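Geobacter metallireducens SMUG1 (Geobacter metallireducens, PDB 5H9I) belongs to the uracil-DNA glycosylase superfamily, with the alpha/beta fold of that family, and binds xanthine in a pocket at the C-terminal end of its parallel sheet. Local coordinates at residues 138-143 with 165-170; 13-18 with 30-35; 63-68 with 98-103; 49-54 with 179-184; 209-214 with 223-228. One frame throughout, in Å; residues are numbered along the deposited sequence.

Interaction 1: 138-143 with 165-170; sequences ANYCPL and PLFAAC. With XAN (xanthine), chain B.
The ring of Tyr140 lies against the helix that holds Cys170, and the methylene of that cysteine fits over one ring face: Cys170 CB stands 3.6 Å from the Tyr140 ring centroid, 20° off the normal. A cysteine suits this place because its small side chain lets the helix lie close to the ring, with the polarisable SG still above the same face at 4.6 Å from the centroid, a distant sulfur-aromatic contact. Tyr140 also turns an edge to the face of Phe167 in an offset edge-to-face pair, centroids 5.8 Å apart and planes at 74°. With CG anti to the backbone N (chi1 177°), the Tyr140 ring reaches over to the helix and places its hydroxyl beside Asp171 and Arg196, which both hydrogen-bond it. Tyr140 follows directly on strand 135-139 of the parallel sheet, packed on helix 160-181 in the alpha/beta fold; one residue back, Asn139 grips xanthine, where OD1 accepts from N1 at 2.7 Å and ND2 donates to O2 at 2.6 Å. Beyond the ring the contact slackens. Leu166 CD1 meets Leu143 CD1 at 4.0 Å and Cys141 SG at 4.1 Å, while a water joins the backbone oxygens of Tyr140 and Cys170, donating to each.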
# COMPACT_ATOMS: atom_id res chain seq x y z
N ALA A 138 -2.78 0.63 -3.85
CA ALA A 138 -1.78 1.52 -3.32
C ALA A 138 -1.81 1.56 -1.83
O ALA A 138 -2.78 1.13 -1.24
CB ALA A 138 -2.04 2.93 -3.84
N ASN A 139 -0.70 2.00 -1.18
CA ASN A 139 -0.76 2.23 0.26
C ASN A 139 -0.93 3.72 0.53
O ASN A 139 -0.30 4.52 -0.13
CB ASN A 139 0.53 1.80 0.96
CG ASN A 139 0.44 0.43 1.49
OD1 ASN A 139 -0.61 -0.09 1.80
ND2 ASN A 139 1.62 -0.28 1.42
N TYR A 140 -1.62 4.04 1.59
CA TYR A 140 -1.73 5.41 2.06
C TYR A 140 -0.37 5.93 2.52
O TYR A 140 -0.01 7.04 2.18
CB TYR A 140 -2.70 5.38 3.22
CG TYR A 140 -2.88 6.74 3.90
CD1 TYR A 140 -3.50 7.75 3.26
CD2 TYR A 140 -2.27 6.99 5.13
CE1 TYR A 140 -3.60 9.02 3.85
CE2 TYR A 140 -2.36 8.19 5.72
CZ TYR A 140 -3.06 9.17 5.11
OH TYR A 140 -3.14 10.41 5.72
N CYS A 141 0.34 5.10 3.31
CA CYS A 141 1.64 5.50 3.88
C CYS A 141 2.66 4.50 3.43
O CYS A 141 2.49 3.34 3.61
CB CYS A 141 1.48 5.55 5.40
SG CYS A 141 3.06 5.87 6.26
N PRO A 142 3.71 4.97 2.78
CA PRO A 142 4.72 4.02 2.30
C PRO A 142 5.80 3.66 3.31
O PRO A 142 6.63 2.80 3.00
CB PRO A 142 5.33 4.77 1.16
CG PRO A 142 5.31 6.17 1.61
CD PRO A 142 3.95 6.34 2.25
N LEU A 143 5.80 4.28 4.47
CA LEU A 143 6.87 4.08 5.46
C LEU A 143 6.54 2.97 6.40
O LEU A 143 5.35 2.82 6.78
CB LEU A 143 6.96 5.36 6.23
CG LEU A 143 7.36 6.60 5.49
CD1 LEU A 143 7.37 7.80 6.45
CD2 LEU A 143 8.63 6.48 4.70
N PRO A 165 1.87 15.89 10.29
CA PRO A 165 2.54 16.24 9.05
C PRO A 165 2.68 14.99 8.12
O PRO A 165 2.66 15.18 6.91
CB PRO A 165 3.93 16.81 9.50
CG PRO A 165 3.96 16.53 10.92
CD PRO A 165 2.64 16.36 11.47
N LEU A 166 2.72 13.83 8.75
CA LEU A 166 2.80 12.54 7.96
C LEU A 166 1.50 12.44 7.18
O LEU A 166 1.48 12.24 5.95
CB LEU A 166 3.00 11.36 8.86
CG LEU A 166 2.86 9.97 8.19
CD1 LEU A 166 3.95 9.74 7.17
CD2 LEU A 166 2.79 8.87 9.23
N PHE A 167 0.38 12.61 7.86
CA PHE A 167 -0.93 12.47 7.23
C PHE A 167 -1.16 13.57 6.21
O PHE A 167 -1.80 13.35 5.17
CB PHE A 167 -2.09 12.39 8.23
CG PHE A 167 -2.16 11.10 9.08
CD1 PHE A 167 -1.29 10.14 8.99
CD2 PHE A 167 -3.19 10.95 9.98
CE1 PHE A 167 -1.30 9.01 9.78
CE2 PHE A 167 -3.26 9.81 10.75
CZ PHE A 167 -2.34 8.85 10.65
N ALA A 168 -0.65 14.78 6.46
CA ALA A 168 -0.79 15.83 5.47
C ALA A 168 -0.12 15.44 4.15
O ALA A 168 -0.76 15.63 3.09
CB ALA A 168 -0.17 17.13 5.89
N ALA A 169 1.07 14.86 4.23
CA ALA A 169 1.82 14.46 3.04
C ALA A 169 1.07 13.25 2.30
O ALA A 169 0.93 13.28 1.09
CB ALA A 169 3.22 14.06 3.37
N CYS A 170 0.68 12.26 3.11
CA CYS A 170 -0.04 11.11 2.57
C CYS A 170 -1.38 11.45 1.99
O CYS A 170 -1.81 10.96 0.91
CB CYS A 170 -0.13 10.01 3.62
SG CYS A 170 1.48 9.32 4.10
N9 XAN B . 0.31 -6.10 4.53
C4 XAN B . 0.24 -4.96 3.91
N3 XAN B . 0.84 -4.44 2.84
C2 XAN B . 0.56 -3.27 2.47
O2 XAN B . 1.16 -2.80 1.54
N1 XAN B . -0.38 -2.52 3.06
C6 XAN B . -1.06 -2.92 4.10
O6 XAN B . -1.89 -2.22 4.69
C5 XAN B . -0.74 -4.18 4.60
N7 XAN B . -1.21 -4.90 5.62
C8 XAN B . -0.58 -6.06 5.57
O HOH W 1 -1.08 8.41 0.01

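Interaction 2: 13-18 with 30-35; sequences ALAADL and VYNPLL
Ala15 presents its methyl to three residues of the other segment at once: CB lies 4.0 Å from Leu35 CD2, 4.3 Å from Leu34 CD1 and 4.2 Å from Asn32 ND2. A residue this small suits the spot, since the backbones come near each other here, with 6.6 Å between the CA atoms of Ala15 and Leu34. Leu14, the residue before, adds its CD2, 4.3 Å from Leu34 CD1, so that one methyl of Leu34 serves both neighbours. Leu35 reaches across from the more exposed side; CG anti to its carbonyl carbon (chi1 -55°) turns the isobutyl group so that its CD2 branch meets the alanine methyl. The contact joins helix 7-19 to the place where strand 29-31 of the small antiparallel sheet gives way to the short helix 33-36. Asn32 occupies the N-cap of that helix. Its OD1 accepts from Leu34 N at 3.0 Å, the donor standing well above the amide plane, 45° out of it, and its ND2 end is the part turned to Ala15. A short polar side chain is well chosen for the position, as it can bend back to an N-H of the first turn. Pro142, from the loop after strand 135-139, packs against Leu14, Leu18 and Leu34, while Leu14 also touches Ala173 of helix 160-181.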
# COMPACT_ATOMS: atom_id res chain seq x y z
N ALA A 13 7.26 12.73 -5.29
CA ALA A 13 6.85 13.97 -4.53
C ALA A 13 6.56 13.55 -3.10
O ALA A 13 6.95 14.21 -2.13
CB ALA A 13 5.69 14.60 -5.12
N LEU A 14 5.82 12.46 -2.91
CA LEU A 14 5.60 11.93 -1.57
C LEU A 14 6.91 11.65 -0.82
O LEU A 14 7.07 11.94 0.31
CB LEU A 14 4.67 10.73 -1.62
CG LEU A 14 4.38 10.00 -0.29
CD1 LEU A 14 3.78 10.98 0.75
CD2 LEU A 14 3.46 8.79 -0.55
N ALA A 15 7.84 10.93 -1.46
CA ALA A 15 9.14 10.63 -0.79
C ALA A 15 9.88 11.90 -0.35
O ALA A 15 10.37 11.94 0.76
CB ALA A 15 10.04 9.79 -1.74
N ALA A 16 9.81 12.90 -1.16
CA ALA A 16 10.42 14.22 -0.82
C ALA A 16 9.74 14.85 0.39
O ALA A 16 10.38 15.47 1.32
CB ALA A 16 10.35 15.16 -1.97
N ASP A 17 8.42 14.83 0.39
CA ASP A 17 7.67 15.36 1.50
C ASP A 17 8.01 14.59 2.76
O ASP A 17 8.17 15.19 3.85
CB ASP A 17 6.17 15.27 1.23
CG ASP A 17 5.71 16.25 0.27
OD1 ASP A 17 6.43 17.26 0.15
OD2 ASP A 17 4.61 16.17 -0.31
N LEU A 18 8.10 13.25 2.69
CA LEU A 18 8.44 12.42 3.82
C LEU A 18 9.86 12.65 4.40
O LEU A 18 10.05 12.49 5.61
CB LEU A 18 8.18 10.93 3.51
CG LEU A 18 6.66 10.67 3.20
CD1 LEU A 18 6.51 9.23 2.73
CD2 LEU A 18 5.73 10.93 4.32
N VAL A 30 12.92 4.18 10.59
CA VAL A 30 11.92 4.46 9.56
C VAL A 30 12.45 3.91 8.26
O VAL A 30 13.51 4.31 7.80
CB VAL A 30 11.63 5.96 9.44
CG1 VAL A 30 10.62 6.27 8.34
CG2 VAL A 30 11.11 6.52 10.75
N TYR A 31 11.70 2.99 7.62
CA TYR A 31 12.05 2.45 6.33
C TYR A 31 11.19 3.09 5.22
O TYR A 31 10.04 3.14 5.35
CB TYR A 31 11.77 0.95 6.26
CG TYR A 31 12.58 -0.03 7.11
CD1 TYR A 31 13.46 0.38 8.08
CD2 TYR A 31 12.44 -1.36 6.91
CE1 TYR A 31 14.16 -0.54 8.82
CE2 TYR A 31 13.13 -2.29 7.64
CZ TYR A 31 14.00 -1.87 8.59
OH TYR A 31 14.68 -2.79 9.31
N ASN A 32 11.81 3.49 4.13
CA ASN A 32 11.10 4.07 2.97
C ASN A 32 11.42 3.31 1.67
O ASN A 32 12.38 3.58 0.94
CB ASN A 32 11.42 5.52 2.82
CG ASN A 32 10.56 6.18 1.79
OD1 ASN A 32 9.75 5.50 1.14
ND2 ASN A 32 10.64 7.51 1.78
N PRO A 33 10.60 2.27 1.36
CA PRO A 33 10.80 1.42 0.19
C PRO A 33 10.71 2.26 -1.12
O PRO A 33 11.16 1.76 -2.16
CB PRO A 33 9.76 0.31 0.30
CG PRO A 33 8.97 0.73 1.42
CD PRO A 33 9.54 1.77 2.25
N LEU A 34 10.12 3.45 -1.06
CA LEU A 34 10.10 4.29 -2.26
C LEU A 34 11.47 4.66 -2.64
O LEU A 34 11.73 4.97 -3.83
CB LEU A 34 9.27 5.57 -2.06
CG LEU A 34 7.86 5.42 -1.63
CD1 LEU A 34 7.07 6.72 -1.59
CD2 LEU A 34 7.10 4.40 -2.49
N LEU A 35 12.41 4.63 -1.70
CA LEU A 35 13.80 4.95 -1.96
C LEU A 35 14.66 3.73 -2.19
O LEU A 35 15.45 3.69 -3.12
CB LEU A 35 14.34 5.80 -0.82
CG LEU A 35 13.61 7.05 -0.46
CD1 LEU A 35 14.24 7.81 0.73
CD2 LEU A 35 13.59 7.97 -1.63

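Interaction 3: 63-68 with 98-103; sequences GPWGMA and PKKRVD
A bend at chi2 (-68°) in Lys100, together with its chi1, brings CD to both Pro64 and Trp65, and a second bend at chi4 turns NZ off toward Gly150 O; Trp65, its CG opposite the carbonyl carbon at chi1 -40°, swings its six-membered ring out to the same methylene. The contact lies where a type I beta turn, Gly63 to Gly66, leads from the xanthine pocket into helix 67-70; the facing segment belongs to the long loop between helices 77-84 and 112-125. Lysine suits the position because its aliphatic length can pack on the proline and indole while the ammonium is hydrogen-bonded elsewhere: CD is 3.9 Å from Pro64 CB and 3.9 Å from Trp65 CH2. Trp65 and Lys100 cross at about a right angle, and Pro64 CB sits over the centre of one indole face. The rim of that ring faces backbone oxygens, Lys99 O lying near its plane 3.8 Å from CH2. Farther along, Val102 CG1 touches Ala68 O at 3.6 Å; that oxygen also accepts from Tyr36. Gln69 ties the two sides together, its NE2 hydrogen-bonded to the oxygens of both Pro64 and Arg101. A water spans the segments as well, giving a hydrogen bond of 3.1 Å to Pro64 O and a weak one of 3.4 Å to Lys100 O.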
# COMPACT_ATOMS: atom_id res chain seq x y z
N GLY A 63 3.85 -4.13 5.20
CA GLY A 63 4.26 -5.15 6.15
C GLY A 63 5.71 -5.38 5.91
O GLY A 63 6.30 -5.22 4.81
N PRO A 64 6.39 -5.76 6.99
CA PRO A 64 7.83 -6.03 6.88
C PRO A 64 8.27 -7.03 5.86
O PRO A 64 9.43 -6.96 5.36
CB PRO A 64 8.18 -6.54 8.34
CG PRO A 64 6.87 -7.09 8.78
CD PRO A 64 5.86 -6.07 8.31
N TRP A 65 7.44 -8.02 5.49
CA TRP A 65 7.83 -9.08 4.62
C TRP A 65 7.23 -8.99 3.21
O TRP A 65 7.53 -9.81 2.37
CB TRP A 65 7.51 -10.50 5.21
CG TRP A 65 7.78 -10.65 6.69
CD1 TRP A 65 6.88 -11.02 7.66
CD2 TRP A 65 8.99 -10.32 7.36
NE1 TRP A 65 7.47 -10.94 8.90
CE2 TRP A 65 8.78 -10.57 8.73
CE3 TRP A 65 10.22 -9.95 6.91
CZ2 TRP A 65 9.75 -10.37 9.67
CZ3 TRP A 65 11.22 -9.72 7.90
CH2 TRP A 65 10.94 -9.96 9.24
N GLY A 66 6.52 -7.86 3.02
CA GLY A 66 5.83 -7.65 1.75
C GLY A 66 6.38 -6.43 1.04
O GLY A 66 7.48 -6.49 0.50
N MET A 67 5.65 -5.33 1.15
CA MET A 67 6.09 -4.09 0.44
C MET A 67 7.50 -3.62 0.95
O MET A 67 8.25 -3.05 0.21
CB MET A 67 5.07 -2.95 0.56
CG MET A 67 5.56 -1.76 -0.12
SD MET A 67 4.25 -0.57 -0.43
CE MET A 67 5.12 0.83 -1.12
N ALA A 68 7.79 -3.91 2.25
CA ALA A 68 9.15 -3.45 2.77
C ALA A 68 10.21 -4.21 2.08
O ALA A 68 11.40 -3.79 2.21
CB ALA A 68 9.19 -3.62 4.25
N PRO A 98 18.23 -5.40 12.73
CA PRO A 98 18.46 -6.78 12.45
C PRO A 98 17.30 -7.74 12.54
O PRO A 98 17.42 -8.79 11.99
CB PRO A 98 19.52 -7.25 13.53
CG PRO A 98 19.76 -6.07 14.33
CD PRO A 98 19.07 -4.85 13.83
N LYS A 99 16.23 -7.36 13.23
CA LYS A 99 15.05 -8.21 13.34
C LYS A 99 14.10 -8.00 12.14
O LYS A 99 13.19 -8.75 11.99
CB LYS A 99 14.29 -7.88 14.59
CG LYS A 99 14.92 -8.45 15.84
CD LYS A 99 14.11 -7.94 17.00
CE LYS A 99 14.81 -8.30 18.30
NZ LYS A 99 13.91 -7.83 19.35
N LYS A 100 14.49 -7.13 11.28
CA LYS A 100 13.59 -6.65 10.13
C LYS A 100 14.45 -6.37 8.94
O LYS A 100 14.45 -5.26 8.40
CB LYS A 100 12.76 -5.50 10.58
CG LYS A 100 11.81 -5.77 11.71
CD LYS A 100 10.69 -6.70 11.32
CE LYS A 100 9.68 -7.02 12.41
NZ LYS A 100 8.92 -5.86 12.84
N ARG A 101 15.30 -7.27 8.57
CA ARG A 101 16.20 -7.13 7.48
C ARG A 101 15.44 -7.08 6.12
O ARG A 101 14.43 -7.74 5.98
CB ARG A 101 17.12 -8.30 7.44
CG ARG A 101 18.06 -8.34 8.67
CD ARG A 101 18.85 -9.62 8.61
NE ARG A 101 19.75 -9.67 7.45
CZ ARG A 101 19.69 -10.56 6.44
NH1 ARG A 101 18.75 -11.50 6.39
NH2 ARG A 101 20.60 -10.51 5.48
N VAL A 102 16.00 -6.32 5.23
CA VAL A 102 15.48 -6.16 3.87
C VAL A 102 16.35 -6.98 2.93
O VAL A 102 17.40 -6.50 2.49
CB VAL A 102 15.35 -4.71 3.48
CG1 VAL A 102 14.89 -4.54 2.04
CG2 VAL A 102 14.45 -3.96 4.40
N ASP A 103 15.94 -8.24 2.73
CA ASP A 103 16.59 -9.12 1.79
C ASP A 103 16.03 -9.00 0.33
O ASP A 103 16.51 -9.61 -0.61
CB ASP A 103 16.54 -10.55 2.23
CG ASP A 103 17.31 -10.79 3.54
OD1 ASP A 103 18.22 -9.97 3.79
OD2 ASP A 103 16.93 -11.66 4.32
O HOH W 2 11.22 -5.63 7.54

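Interaction 4: 49-54 with 179-184; sequences GSPPKE and VLLRPR
Lys53 N donates to Leu181 O at 2.9 Å and nearly straight (163°). One residue on from Lys53, the direction reverses: Arg184 N donates to Glu54 O at 2.8 Å, in a more bent bond. Lys53 O is met by a CA-H of Pro183, with CA at 3.2 Å, a weaker partner offered by a residue that has no N-H. These pairings run the two chains alongside each other as they leave helices 38-48 and 160-181 and head for strands 55-59 and 185-189, neighbours in the parallel sheet of this alpha/beta fold. Helix 160-181 ends here, Arg182 taking positive phi just beyond it. The buried ammonium of Lys53 is well provided for: NZ donates to Ser50 O at 2.8 Å and also to the oxygens of Phe48 and Phe132. Its aliphatic part packs on Leu181, CG to CD1 4.1 Å, so a lysine can serve both an apolar wall and three backbone oxygens. Pro51 and Pro52 are exposed and, lacking an N-H, contribute by packing and a CA-H contact: Pro51 CB rests 4.0 Å from Leu181 CD2, and Pro52, which follows a cis peptide bond, brings its CA to 3.2 Å from Leu181 O.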
# COMPACT_ATOMS: atom_id res chain seq x y z
N GLY A 49 -0.22 0.70 -13.36
CA GLY A 49 -0.95 1.85 -12.82
C GLY A 49 -1.30 2.83 -13.90
O GLY A 49 -1.54 4.03 -13.51
N SER A 50 -1.44 2.47 -15.20
CA SER A 50 -1.89 3.43 -16.16
C SER A 50 -3.34 3.85 -15.89
O SER A 50 -4.23 3.04 -15.66
CB SER A 50 -1.84 2.79 -17.54
OG SER A 50 -0.54 2.60 -17.84
N PRO A 51 -3.67 5.18 -15.99
CA PRO A 51 -5.00 5.63 -15.89
C PRO A 51 -5.84 5.39 -17.09
O PRO A 51 -5.24 5.23 -18.19
CB PRO A 51 -4.84 7.11 -15.65
CG PRO A 51 -3.58 7.48 -16.36
CD PRO A 51 -2.72 6.28 -16.11
N PRO A 52 -7.14 5.39 -16.93
CA PRO A 52 -7.96 5.58 -15.75
C PRO A 52 -8.18 4.21 -15.13
O PRO A 52 -8.11 3.19 -15.82
CB PRO A 52 -9.24 6.20 -16.25
CG PRO A 52 -9.34 5.56 -17.59
CD PRO A 52 -8.00 5.37 -18.15
N LYS A 53 -8.55 4.24 -13.86
CA LYS A 53 -9.06 3.04 -13.15
C LYS A 53 -10.47 3.32 -12.69
O LYS A 53 -10.84 4.45 -12.48
CB LYS A 53 -8.19 2.74 -11.89
CG LYS A 53 -6.72 2.61 -12.18
CD LYS A 53 -6.34 1.57 -13.17
CE LYS A 53 -4.88 1.26 -13.12
NZ LYS A 53 -4.32 0.58 -14.32
N GLU A 54 -11.26 2.27 -12.54
CA GLU A 54 -12.57 2.43 -11.93
C GLU A 54 -12.54 2.38 -10.42
O GLU A 54 -13.36 3.06 -9.70
CB GLU A 54 -13.51 1.35 -12.46
CG GLU A 54 -13.79 1.46 -13.93
CD GLU A 54 -14.80 0.38 -14.39
OE1 GLU A 54 -14.93 0.33 -15.65
OE2 GLU A 54 -15.40 -0.39 -13.52
N VAL A 179 -6.98 12.12 -8.48
CA VAL A 179 -7.16 13.02 -9.63
C VAL A 179 -6.54 12.39 -10.89
O VAL A 179 -7.12 12.52 -11.96
CB VAL A 179 -6.52 14.39 -9.35
CG1 VAL A 179 -6.41 15.25 -10.66
CG2 VAL A 179 -7.35 15.08 -8.25
N LEU A 180 -5.39 11.67 -10.74
CA LEU A 180 -4.82 11.04 -11.97
C LEU A 180 -5.62 9.84 -12.47
O LEU A 180 -5.88 9.68 -13.68
CB LEU A 180 -3.46 10.62 -11.62
CG LEU A 180 -2.65 9.85 -12.76
CD1 LEU A 180 -2.30 10.83 -13.84
CD2 LEU A 180 -1.47 9.13 -12.21
N LEU A 181 -5.98 8.90 -11.56
CA LEU A 181 -6.57 7.64 -11.96
C LEU A 181 -8.03 7.74 -12.20
O LEU A 181 -8.62 6.92 -12.87
CB LEU A 181 -6.26 6.54 -10.91
CG LEU A 181 -4.78 6.28 -10.69
CD1 LEU A 181 -4.73 5.16 -9.67
CD2 LEU A 181 -3.99 5.84 -11.91
N ARG A 182 -8.66 8.72 -11.58
CA ARG A 182 -10.09 8.96 -11.76
C ARG A 182 -11.03 7.81 -11.38
O ARG A 182 -11.95 7.55 -12.07
CB ARG A 182 -10.37 9.45 -13.18
CG ARG A 182 -9.53 10.66 -13.58
CD ARG A 182 -9.95 11.27 -14.92
NE ARG A 182 -9.59 10.45 -16.06
CZ ARG A 182 -8.37 10.39 -16.63
NH1 ARG A 182 -7.36 11.11 -16.15
NH2 ARG A 182 -8.15 9.60 -17.65
N PRO A 183 -10.82 7.17 -10.23
CA PRO A 183 -11.71 6.10 -9.92
C PRO A 183 -13.11 6.59 -9.51
O PRO A 183 -13.21 7.73 -9.03
CB PRO A 183 -11.05 5.47 -8.66
CG PRO A 183 -10.30 6.65 -8.06
CD PRO A 183 -9.80 7.48 -9.20
N ARG A 184 -14.10 5.73 -9.66
CA ARG A 184 -15.43 5.93 -9.14
C ARG A 184 -15.51 5.58 -7.64
O ARG A 184 -16.25 6.17 -6.97
CB ARG A 184 -16.38 5.07 -10.00
CG ARG A 184 -17.84 4.98 -9.64
CD ARG A 184 -18.61 3.99 -10.53
NE ARG A 184 -18.26 2.56 -10.37
CZ ARG A 184 -18.73 1.74 -9.44
NH1 ARG A 184 -19.59 2.14 -8.51
NH2 ARG A 184 -18.33 0.50 -9.44

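Interaction 5: 209-214 with 223-228; sequences GRIIHP and RDWAGT. With XAN (xanthine), chain B.
Strand 207-211, at the edge of the parallel sheet, runs out into the loop that carries His213 to the xanthine pocket, and helix 219-235 folds back to brace that loop with Trp225. The indole N-H makes a nearly straight bond to the backbone of Ile212: Trp225 NE1 to Ile212 O is 2.8 Å, with 175° at the hydrogen. The oxygen lies in the indole plane, whereas the donor stands above the carbonyl plane, 53° out of it. One face of the five-membered ring takes Pro214, whose CB is 3.7 Å from the ring centroid; proline, with its compact ring, offers C-H groups to the indole face. Ile212 CG2 adds packing at 3.6 Å from Trp225 CD1 and at 3.7 Å from Thr228 CG2. The threonine's OG1 turns back on its own helix to donate to Asp224 O, which Thr228 N reaches from the opposite face. His213 has its ring edge toward the ligand, and NE2 donates to xanthine N7 at 3.0 Å; ND1 is hydrogen-bonded with Ser215 N. Hydrogen-bonded to Ile212 O and packed face-on against Pro214 by a CH-pi contact, Trp225 thus holds the residues on either side of His213, a second-shell role that probably helps fix where the imidazole meets xanthine.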
# COMPACT_ATOMS: atom_id res chain seq x y z
N GLY A 209 -15.46 3.23 0.50
CA GLY A 209 -15.91 2.08 1.22
C GLY A 209 -14.71 1.31 1.79
O GLY A 209 -13.57 1.82 1.88
N ARG A 210 -15.01 0.15 2.34
CA ARG A 210 -14.08 -0.64 3.11
C ARG A 210 -14.26 -2.10 2.75
O ARG A 210 -15.34 -2.51 2.55
CB ARG A 210 -14.37 -0.48 4.64
CG ARG A 210 -13.51 -1.38 5.54
CD ARG A 210 -13.79 -1.45 7.06
NE ARG A 210 -15.08 -2.05 7.49
CZ ARG A 210 -15.39 -3.35 7.75
NH1 ARG A 210 -16.62 -3.60 8.15
NH2 ARG A 210 -14.55 -4.43 7.66
N ILE A 211 -13.17 -2.84 2.68
CA ILE A 211 -13.24 -4.25 2.82
C ILE A 211 -12.44 -4.72 4.07
O ILE A 211 -11.51 -4.04 4.55
CB ILE A 211 -12.72 -5.02 1.59
CG1 ILE A 211 -11.27 -4.76 1.32
CG2 ILE A 211 -13.71 -4.83 0.40
CD1 ILE A 211 -10.67 -5.71 0.27
N ILE A 212 -12.81 -5.89 4.54
CA ILE A 212 -12.08 -6.51 5.66
C ILE A 212 -10.58 -6.59 5.26
O ILE A 212 -10.24 -6.99 4.14
CB ILE A 212 -12.70 -7.88 5.96
CG1 ILE A 212 -12.02 -8.55 7.09
CG2 ILE A 212 -12.83 -8.70 4.73
CD1 ILE A 212 -12.88 -9.78 7.55
N HIS A 213 -9.72 -6.38 6.24
CA HIS A 213 -8.30 -6.58 6.02
C HIS A 213 -7.97 -8.07 6.07
O HIS A 213 -8.54 -8.82 6.87
CB HIS A 213 -7.55 -5.84 7.11
CG HIS A 213 -6.10 -5.73 6.85
ND1 HIS A 213 -5.25 -6.80 6.98
CD2 HIS A 213 -5.36 -4.68 6.42
CE1 HIS A 213 -4.03 -6.41 6.66
NE2 HIS A 213 -4.07 -5.14 6.37
N PRO A 214 -7.07 -8.52 5.22
CA PRO A 214 -6.78 -9.97 5.08
C PRO A 214 -5.91 -10.56 6.20
O PRO A 214 -5.71 -11.78 6.08
CB PRO A 214 -6.12 -10.05 3.68
CG PRO A 214 -5.45 -8.74 3.49
CD PRO A 214 -6.44 -7.77 4.07
N ARG A 223 -11.38 -17.46 8.43
CA ARG A 223 -12.41 -18.38 7.95
C ARG A 223 -12.72 -18.28 6.49
O ARG A 223 -12.73 -19.28 5.77
CB ARG A 223 -13.65 -18.07 8.71
CG ARG A 223 -14.78 -19.03 8.34
CD ARG A 223 -16.01 -18.76 9.21
NE ARG A 223 -16.53 -17.42 8.97
CZ ARG A 223 -17.21 -17.07 7.90
NH1 ARG A 223 -17.55 -15.82 7.83
NH2 ARG A 223 -17.58 -17.99 6.99
N ASP A 224 -12.93 -17.07 5.98
CA ASP A 224 -13.26 -16.91 4.56
C ASP A 224 -13.06 -15.43 4.19
O ASP A 224 -14.02 -14.68 4.02
CB ASP A 224 -14.73 -17.26 4.31
CG ASP A 224 -15.06 -17.25 2.81
OD1 ASP A 224 -14.12 -17.20 1.98
OD2 ASP A 224 -16.25 -17.35 2.53
N TRP A 225 -11.76 -15.04 4.05
CA TRP A 225 -11.50 -13.63 3.70
C TRP A 225 -12.13 -13.28 2.32
O TRP A 225 -12.84 -12.28 2.22
CB TRP A 225 -10.00 -13.30 3.76
CG TRP A 225 -9.77 -11.93 3.37
CD1 TRP A 225 -10.05 -10.82 4.09
CD2 TRP A 225 -9.35 -11.49 2.09
NE1 TRP A 225 -9.79 -9.68 3.33
CE2 TRP A 225 -9.38 -10.05 2.12
CE3 TRP A 225 -8.92 -12.11 0.96
CZ2 TRP A 225 -8.98 -9.31 1.04
CZ3 TRP A 225 -8.62 -11.39 -0.09
CH2 TRP A 225 -8.60 -10.00 -0.06
N ALA A 226 -11.93 -14.15 1.39
CA ALA A 226 -12.33 -13.85 0.01
C ALA A 226 -13.82 -13.74 -0.09
O ALA A 226 -14.36 -12.78 -0.66
CB ALA A 226 -11.78 -14.96 -0.91
N GLY A 227 -14.57 -14.69 0.55
CA GLY A 227 -16.01 -14.56 0.52
C GLY A 227 -16.60 -13.39 1.21
O GLY A 227 -17.55 -12.76 0.81
N THR A 228 -15.93 -12.95 2.27
CA THR A 228 -16.32 -11.82 3.00
C THR A 228 -16.10 -10.53 2.17
O THR A 228 -16.93 -9.66 2.05
CB THR A 228 -15.56 -11.70 4.34
OG1 THR A 228 -15.84 -12.90 5.15
CG2 THR A 228 -16.01 -10.53 5.08
N9 XAN B . 0.31 -6.10 4.53
C4 XAN B . 0.24 -4.96 3.91
N3 XAN B . 0.84 -4.44 2.84
C2 XAN B . 0.56 -3.27 2.47
O2 XAN B . 1.16 -2.80 1.54
N1 XAN B . -0.38 -2.52 3.06
C6 XAN B . -1.06 -2.92 4.10
O6 XAN B . -1.89 -2.22 4.69
C5 XAN B . -0.74 -4.18 4.60
N7 XAN B . -1.21 -4.90 5.62
C8 XAN B . -0.58 -6.06 5.57

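In the fold
Interactions 1, 2 and 5 are largely buried, whereas interactions 3 and 4 lie partly at the surface. Interactions 1 and 2 form one continuous packed region, Pro142 and Leu166 meeting Leu18, and both are mainly apolar. Interactions 1 and 4 share helix 160-181, but the latter, at the helix end, relies on backbone hydrogen bonds. Interactions 1 and 5 both reach the parallel sheet and approach xanthine from different strand ends, their centres 23 Å apart. Interaction 3 reaches the pocket too, where Met67 SD packs on Asn139, and it meets interaction 2 through Tyr31 OH and Lys100 O. Its lysine and water contacts suit its outer position.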